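Local atomic coordinates of N-acetyltransferase (Escherichia coli, PDB entry 6GTQ), a protein that probably transfers an acetyl group from acetyl-coenzyme A to an amino group of its substrate, as a member of the GNAT acetyltransferase family. Residues A[11-14]-A[15-18]; A[103-107]-A[108-112]. The protein carries 1 engineered substitution. All coordinates share one frame; numbering follows the deposited sequence.

Interaction 1. Residues A[11-14]-A[15-18]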
ATOM      1  N   ILE A  11       3.687   5.377  11.275  1.00 49.47           N
ATOM      2  CA  ILE A  11       2.967   4.185  11.718  1.00 47.94           C
ATOM      3  C   ILE A  11       2.128   4.604  12.932  1.00 53.84           C
ATOM      4  O   ILE A  11       2.564   5.469  13.699  1.00 54.95           O
ATOM      5  CB  ILE A  11       3.924   2.981  12.008  1.00 49.99           C
ATOM      6  CG1 ILE A  11       3.124   1.693  12.315  1.00 49.54           C
ATOM      7  CG2 ILE A  11       5.001   3.286  13.094  1.00 50.72           C
ATOM      8  CD1 ILE A  11       3.847   0.433  12.097  1.00 53.54           C
ATOM      9  N   LEU A  12       0.921   4.035  13.079  1.00 50.90           N
ATOM     10  CA  LEU A  12       0.017   4.322  14.191  1.00 51.87           C
ATOM     11  C   LEU A  12       0.770   4.171  15.513  1.00 57.91           C
ATOM     12  O   LEU A  12       1.462   3.179  15.688  1.00 56.54           O
ATOM     13  CB  LEU A  12      -1.201   3.378  14.131  1.00 51.58           C
ATOM     14  CG  LEU A  12      -2.414   3.771  14.979  1.00 56.93           C
ATOM     15  CD1 LEU A  12      -3.309   4.737  14.240  1.00 57.80           C
ATOM     16  CD2 LEU A  12      -3.213   2.562  15.377  1.00 58.56           C
ATOM     17  N   THR A  13       0.718   5.191  16.388  1.00 58.78           N
ATOM     18  CA  THR A  13       1.423   5.188  17.682  1.00 60.91           C
ATOM     19  C   THR A  13       0.551   4.544  18.763  1.00 67.82           C
ATOM     20  O   THR A  13      -0.551   5.021  19.039  1.00 68.70           O
ATOM     21  CB  THR A  13       1.941   6.595  18.041  1.00 70.02           C
ATOM     22  OG1 THR A  13       2.595   7.173  16.909  1.00 68.49           O
ATOM     23  CG2 THR A  13       2.888   6.590  19.235  1.00 71.40           C
ATOM     24  N   ASP A  14       1.070   3.469  19.371  1.00 65.81           N
ATOM     25  CA  ASP A  14       0.453   2.617  20.395  1.00 66.80           C
ATOM     26  C   ASP A  14      -0.270   3.331  21.558  1.00 70.88           C
ATOM     27  O   ASP A  14      -1.305   2.831  22.015  1.00 70.94           O
ATOM     28  CB  ASP A  14       1.495   1.646  20.963  1.00 69.85           C
ATOM     29  CG  ASP A  14       1.969   0.632  19.946  1.00 84.72           C
ATOM     30  OD1 ASP A  14       1.155  -0.233  19.545  1.00 85.97           O
ATOM     31  OD2 ASP A  14       3.147   0.706  19.544  1.00 92.12           O
ATOM     32  N   ASP A  15       0.265   4.461  22.049  1.00 66.65           N
ATOM     33  CA  ASP A  15      -0.367   5.158  23.174  1.00 67.01           C
ATOM     34  C   ASP A  15      -0.740   6.619  22.850  1.00 68.44           C
ATOM     35  O   ASP A  15      -0.787   7.463  23.745  1.00 70.09           O
ATOM     36  CB  ASP A  15       0.515   5.040  24.429  1.00 71.03           C
ATOM     37  CG  ASP A  15       0.618   3.613  24.944  1.00 87.45           C
ATOM     38  OD1 ASP A  15       1.451   2.845  24.408  1.00 88.44           O
ATOM     39  OD2 ASP A  15      -0.142   3.262  25.874  1.00 96.33           O
ATOM     40  N   ALA A  16      -1.059   6.897  21.575  1.00 61.46           N
ATOM     41  CA  ALA A  16      -1.451   8.221  21.101  1.00 60.53           C
ATOM     42  C   ALA A  16      -2.934   8.279  20.719  1.00 61.42           C
ATOM     43  O   ALA A  16      -3.532   7.243  20.411  1.00 59.42           O
ATOM     44  CB  ALA A  16      -0.591   8.614  19.908  1.00 60.44           C
ATOM     45  N   ASP A  17      -3.515   9.500  20.734  1.00 58.06           N
ATOM     46  CA  ASP A  17      -4.901   9.790  20.345  1.00 57.73           C
ATOM     47  C   ASP A  17      -4.941  10.508  18.990  1.00 60.99           C
ATOM     48  O   ASP A  17      -4.118  11.390  18.721  1.00 61.11           O
ATOM     49  CB  ASP A  17      -5.639  10.602  21.423  1.00 61.03           C
ATOM     50  CG  ASP A  17      -5.959   9.844  22.699  1.00 70.16           C
ATOM     51  OD1 ASP A  17      -6.155   8.613  22.630  1.00 69.02           O
ATOM     52  OD2 ASP A  17      -6.040  10.489  23.766  1.00 81.54           O
ATOM     53  N   TYR A  18      -5.904  10.116  18.140  1.00 56.79           N
ATOM     54  CA  TYR A  18      -6.071  10.625  16.780  1.00 56.12           C
ATOM     55  C   TYR A  18      -7.447  11.231  16.512  1.00 63.07           C
ATOM     56  O   TYR A  18      -8.445  10.751  17.053  1.00 63.03           O
ATOM     57  CB  TYR A  18      -5.807   9.484  15.791  1.00 54.98           C
ATOM     58  CG  TYR A  18      -4.361   9.046  15.740  1.00 55.07           C
ATOM     59  CD1 TYR A  18      -3.877   8.060  16.597  1.00 55.37           C
ATOM     60  CD2 TYR A  18      -3.472   9.612  14.826  1.00 56.07           C
ATOM     61  CE1 TYR A  18      -2.540   7.657  16.557  1.00 54.85           C
ATOM     62  CE2 TYR A  18      -2.138   9.208  14.768  1.00 56.31           C
ATOM     63  CZ  TYR A  18      -1.676   8.235  15.639  1.00 62.83           C
ATOM     64  OH  TYR A  18      -0.359   7.849  15.578  1.00 66.68           O
TER
HETATM   65  O   HOH W   1      -3.126   4.191  19.491  1.00 53.94           O
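Tyr-18 reaches back across a tight bend to meet Leu-12 and Thr-13. Its chi1 of -69° sets CG beside the backbone N and opposite the carbonyl carbon, which swings the ring from CB over the inside of the loop. Along the ring, the CD1-CE1 side of one face meets the CD1 methyl of Leu-12: this methyl sits 3.8 Å from CE1 of Tyr-18 and lies over the face, displaced toward the rim, in a CH-pi contact 4.2 Å from the ring centroid. CZ is shared between this methyl and the backbone of Thr-13. At the tip, OH accepts a nearly straight hydrogen bond from Thr-13 N (3.0 Å, N-H...O 162°), the amide coming in at the ring edge near its plane. Two hydrogen bonds, from Thr-13 N and with Glu-10 OE1, hold the hydroxyl; Thr-13 OG1 is 3.3 Å from Tyr-18 OH.

The bend itself is a beta turn from Thr-13 to Ala-16, close to type I, placed where strand 8-11 of the acetyltransferase sheet gives way to the loop leading to helix 28-36. Ala-16 N donates to Thr-13 O (3.2 Å, 160°), and the CB atoms of Thr-13 and Ala-16 touch at 3.7 Å. Water 1 lies 2.7 Å from Thr-13 O and also near Ala-16 O. At the turn's outer corners, Asp-14 and Asp-15 place carboxylates of like charge 5.6 Å apart (Asp-14 OD2 to Asp-15 OD1), and both residues are exposed. Leu-12, just before the turn, is buried: its side chain packs on Ile-51 of strand 48-53 and on Leu-38 and His-42 of helix 38-43.

Interaction 2. Residues A[103-107]-A[108-112]; sequences RSLQG and QGWGA
Leu-105 lies across one face of the Trp-110 indole. Its CD1 methyl stands over the five-membered ring, 4.1 Å from the centroid and offset toward the rim, a CH-pi contact, while CB comes within 3.8 Å of Trp-110 CD1. A chi1 of -75° sets the leucine's CG opposite its carbonyl carbon, and the extended chi2 (-172°) sets the methyls, CD1 over the ring and CD2 between Gln-108 OE1 at 3.5 Å and Trp-110 NE1 at 4.0 Å. The Gln-108 chain, bent at chi2, folds back past Leu-105 O; that oxygen and Gln-108 OE1 both lie at the indole edge, in the ring plane.

Behind these side chains stands the backbone. Leu-105 to Gln-108 is a type II beta turn, closed by Gln-108 N to Leu-105 O (3.3 Å, 143°). Gly-107 holds the third position with the positive phi that a type II turn has there. Water 2 donates to Leu-105 O and accepts from Trp-110 N at 2.8 Å, tying the turn to the first residue of helix 110-129. Gly-109 is the N-cap, and its O is hydrogen-bonded to Thr-113 OG1. The sequence Gln-Gly-Gln-Gly-Trp-Gly fits the Q-x-x-G-x-G/A signature of GNAT motif A.

Further out, Gln-106 NE2 is fixed by Ile-101 O and Cys-25 O, Leu-105 packs on Leu-52 and Leu-62, and Trp-110 receives a cation-pi contact from a basic side chain of the other subunit. The apolar leucine-indole pair joins the turn to the start of helix 110-129. With Trp-110 N held by water 2, the positive end of this helix as a whole would probably favour an anion, as in relatives that bind the cofactor's pyrophosphate here.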
ATOM      1  N   ARG A 103     -10.925  13.668   1.077  1.00 71.21           N
ATOM      2  CA  ARG A 103     -11.411  14.479  -0.052  1.00 74.67           C
ATOM      3  C   ARG A 103     -10.718  15.836  -0.180  1.00 79.43           C
ATOM      4  O   ARG A 103     -10.510  16.299  -1.302  1.00 80.68           O
ATOM      5  CB  ARG A 103     -12.932  14.684   0.040  1.00 78.41           C
ATOM      6  CG  ARG A 103     -13.773  13.492  -0.394  1.00 88.04           C
ATOM      7  CD  ARG A 103     -15.233  13.735  -0.049  1.00103.40           C
ATOM      8  NE  ARG A 103     -16.101  12.660  -0.532  1.00118.34           N
ATOM      9  CZ  ARG A 103     -16.856  12.734  -1.622  1.00141.81           C
ATOM     10  NH1 ARG A 103     -17.608  11.704  -1.987  1.00132.17           N
ATOM     11  NH2 ARG A 103     -16.878  13.843  -2.351  1.00135.23           N
ATOM     12  N   SER A 104     -10.357  16.459   0.967  1.00 75.00           N
ATOM     13  CA  SER A 104      -9.665  17.747   1.035  1.00 76.56           C
ATOM     14  C   SER A 104      -8.269  17.707   0.405  1.00 81.85           C
ATOM     15  O   SER A 104      -7.796  18.732  -0.089  1.00 84.76           O
ATOM     16  CB  SER A 104      -9.583  18.242   2.475  1.00 77.73           C
ATOM     17  OG  SER A 104      -8.741  17.431   3.275  1.00 79.21           O
ATOM     18  N   LEU A 105      -7.617  16.533   0.412  1.00 76.32           N
ATOM     19  CA  LEU A 105      -6.274  16.369  -0.147  1.00 75.32           C
ATOM     20  C   LEU A 105      -6.245  15.829  -1.575  1.00 83.05           C
ATOM     21  O   LEU A 105      -5.225  15.979  -2.253  1.00 83.37           O
ATOM     22  CB  LEU A 105      -5.397  15.506   0.773  1.00 70.94           C
ATOM     23  CG  LEU A 105      -4.878  16.170   2.053  1.00 74.33           C
ATOM     24  CD1 LEU A 105      -3.885  15.279   2.735  1.00 70.38           C
ATOM     25  CD2 LEU A 105      -4.206  17.518   1.770  1.00 78.77           C
ATOM     26  N   GLN A 106      -7.359  15.219  -2.034  1.00 81.69           N
ATOM     27  CA  GLN A 106      -7.493  14.607  -3.361  1.00 82.38           C
ATOM     28  C   GLN A 106      -7.187  15.587  -4.505  1.00 89.19           C
ATOM     29  O   GLN A 106      -7.704  16.705  -4.522  1.00 91.32           O
ATOM     30  CB  GLN A 106      -8.861  13.918  -3.528  1.00 84.25           C
ATOM     31  CG  GLN A 106      -8.983  12.634  -2.689  1.00 86.64           C
ATOM     32  CD  GLN A 106     -10.347  11.969  -2.700  1.00 99.43           C
ATOM     33  OE1 GLN A 106     -11.304  12.414  -3.360  1.00 99.35           O
ATOM     34  NE2 GLN A 106     -10.461  10.871  -1.956  1.00 76.92           N
ATOM     35  N   GLY A 107      -6.290  15.155  -5.397  1.00 85.14           N
ATOM     36  CA  GLY A 107      -5.790  15.930  -6.527  1.00 87.38           C
ATOM     37  C   GLY A 107      -4.343  16.374  -6.365  1.00 89.57           C
ATOM     38  O   GLY A 107      -3.748  16.900  -7.311  1.00 91.52           O
ATOM     39  N   GLN A 108      -3.758  16.156  -5.169  1.00 82.47           N
ATOM     40  CA  GLN A 108      -2.389  16.557  -4.835  1.00 81.31           C
ATOM     41  C   GLN A 108      -1.366  15.409  -4.890  1.00 81.98           C
ATOM     42  O   GLN A 108      -0.184  15.629  -4.623  1.00 81.38           O
ATOM     43  CB  GLN A 108      -2.352  17.272  -3.473  1.00 82.37           C
ATOM     44  CG  GLN A 108      -3.004  18.653  -3.492  1.00 93.24           C
ATOM     45  CD  GLN A 108      -3.670  19.014  -2.186  1.00105.36           C
ATOM     46  OE1 GLN A 108      -3.033  19.087  -1.123  1.00 96.02           O
ATOM     47  NE2 GLN A 108      -4.971  19.272  -2.244  1.00 99.54           N
ATOM     48  N   GLY A 109      -1.819  14.214  -5.259  1.00 76.22           N
ATOM     49  CA  GLY A 109      -0.961  13.042  -5.390  1.00 72.98           C
ATOM     50  C   GLY A 109      -0.562  12.355  -4.099  1.00 73.76           C
ATOM     51  O   GLY A 109       0.470  11.678  -4.070  1.00 72.49           O
ATOM     52  N   TRP A 110      -1.377  12.502  -3.024  1.00 68.03           N
ATOM     53  CA  TRP A 110      -1.109  11.895  -1.713  1.00 64.28           C
ATOM     54  C   TRP A 110      -1.267  10.382  -1.688  1.00 65.03           C
ATOM     55  O   TRP A 110      -0.563   9.723  -0.919  1.00 63.68           O
ATOM     56  CB  TRP A 110      -1.923  12.559  -0.595  1.00 63.39           C
ATOM     57  CG  TRP A 110      -1.368  13.908  -0.254  1.00 66.01           C
ATOM     58  CD1 TRP A 110      -1.868  15.119  -0.632  1.00 72.00           C
ATOM     59  CD2 TRP A 110      -0.110  14.175   0.387  1.00 65.24           C
ATOM     60  NE1 TRP A 110      -1.029  16.127  -0.219  1.00 72.92           N
ATOM     61  CE2 TRP A 110       0.065  15.576   0.398  1.00 72.11           C
ATOM     62  CE3 TRP A 110       0.886  13.363   0.955  1.00 64.15           C
ATOM     63  CZ2 TRP A 110       1.187  16.184   0.973  1.00 72.20           C
ATOM     64  CZ3 TRP A 110       1.998  13.964   1.522  1.00 66.36           C
ATOM     65  CH2 TRP A 110       2.143  15.357   1.525  1.00 70.03           C
ATOM     66  N   GLY A 111      -2.143   9.843  -2.536  1.00 60.66           N
ATOM     67  CA  GLY A 111      -2.352   8.403  -2.665  1.00 58.07           C
ATOM     68  C   GLY A 111      -1.092   7.703  -3.144  1.00 59.35           C
ATOM     69  O   GLY A 111      -0.667   6.710  -2.551  1.00 56.31           O
ATOM     70  N   ALA A 112      -0.467   8.256  -4.199  1.00 57.45           N
ATOM     71  CA  ALA A 112       0.786   7.779  -4.782  1.00 56.40           C
ATOM     72  C   ALA A 112       1.958   7.915  -3.787  1.00 58.97           C
ATOM     73  O   ALA A 112       2.783   7.007  -3.714  1.00 57.20           O
ATOM     74  CB  ALA A 112       1.085   8.530  -6.071  1.00 59.28           C
TER
HETATM   75  O   HOH W   2      -4.069  13.285  -3.142  1.00 67.78           O

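Overall arrangement
Interactions 1 and 2 lie in series along the chain, about 23 Å apart between centres and about 13 Å between nearest atoms, with no direct touch. Strand 48-53 runs between their surroundings: Leu-12 and Tyr-18 of interaction 1 pack on its Ile-51, whereas Leu-105 and Trp-110 of interaction 2 pack on its Leu-52. Interaction 1 is a surface contact at an outermost strand, its centre about 17 Å from the centre of the chain. Interaction 2, its centre about 14 Å from the chain centre, belongs to the probable acetyl-coenzyme A loop, and the other subunit packs against Trp-110 and Ala-112. A glycerol about 4 Å from the Gln-106 side chain probably comes from the crystallisation liquor.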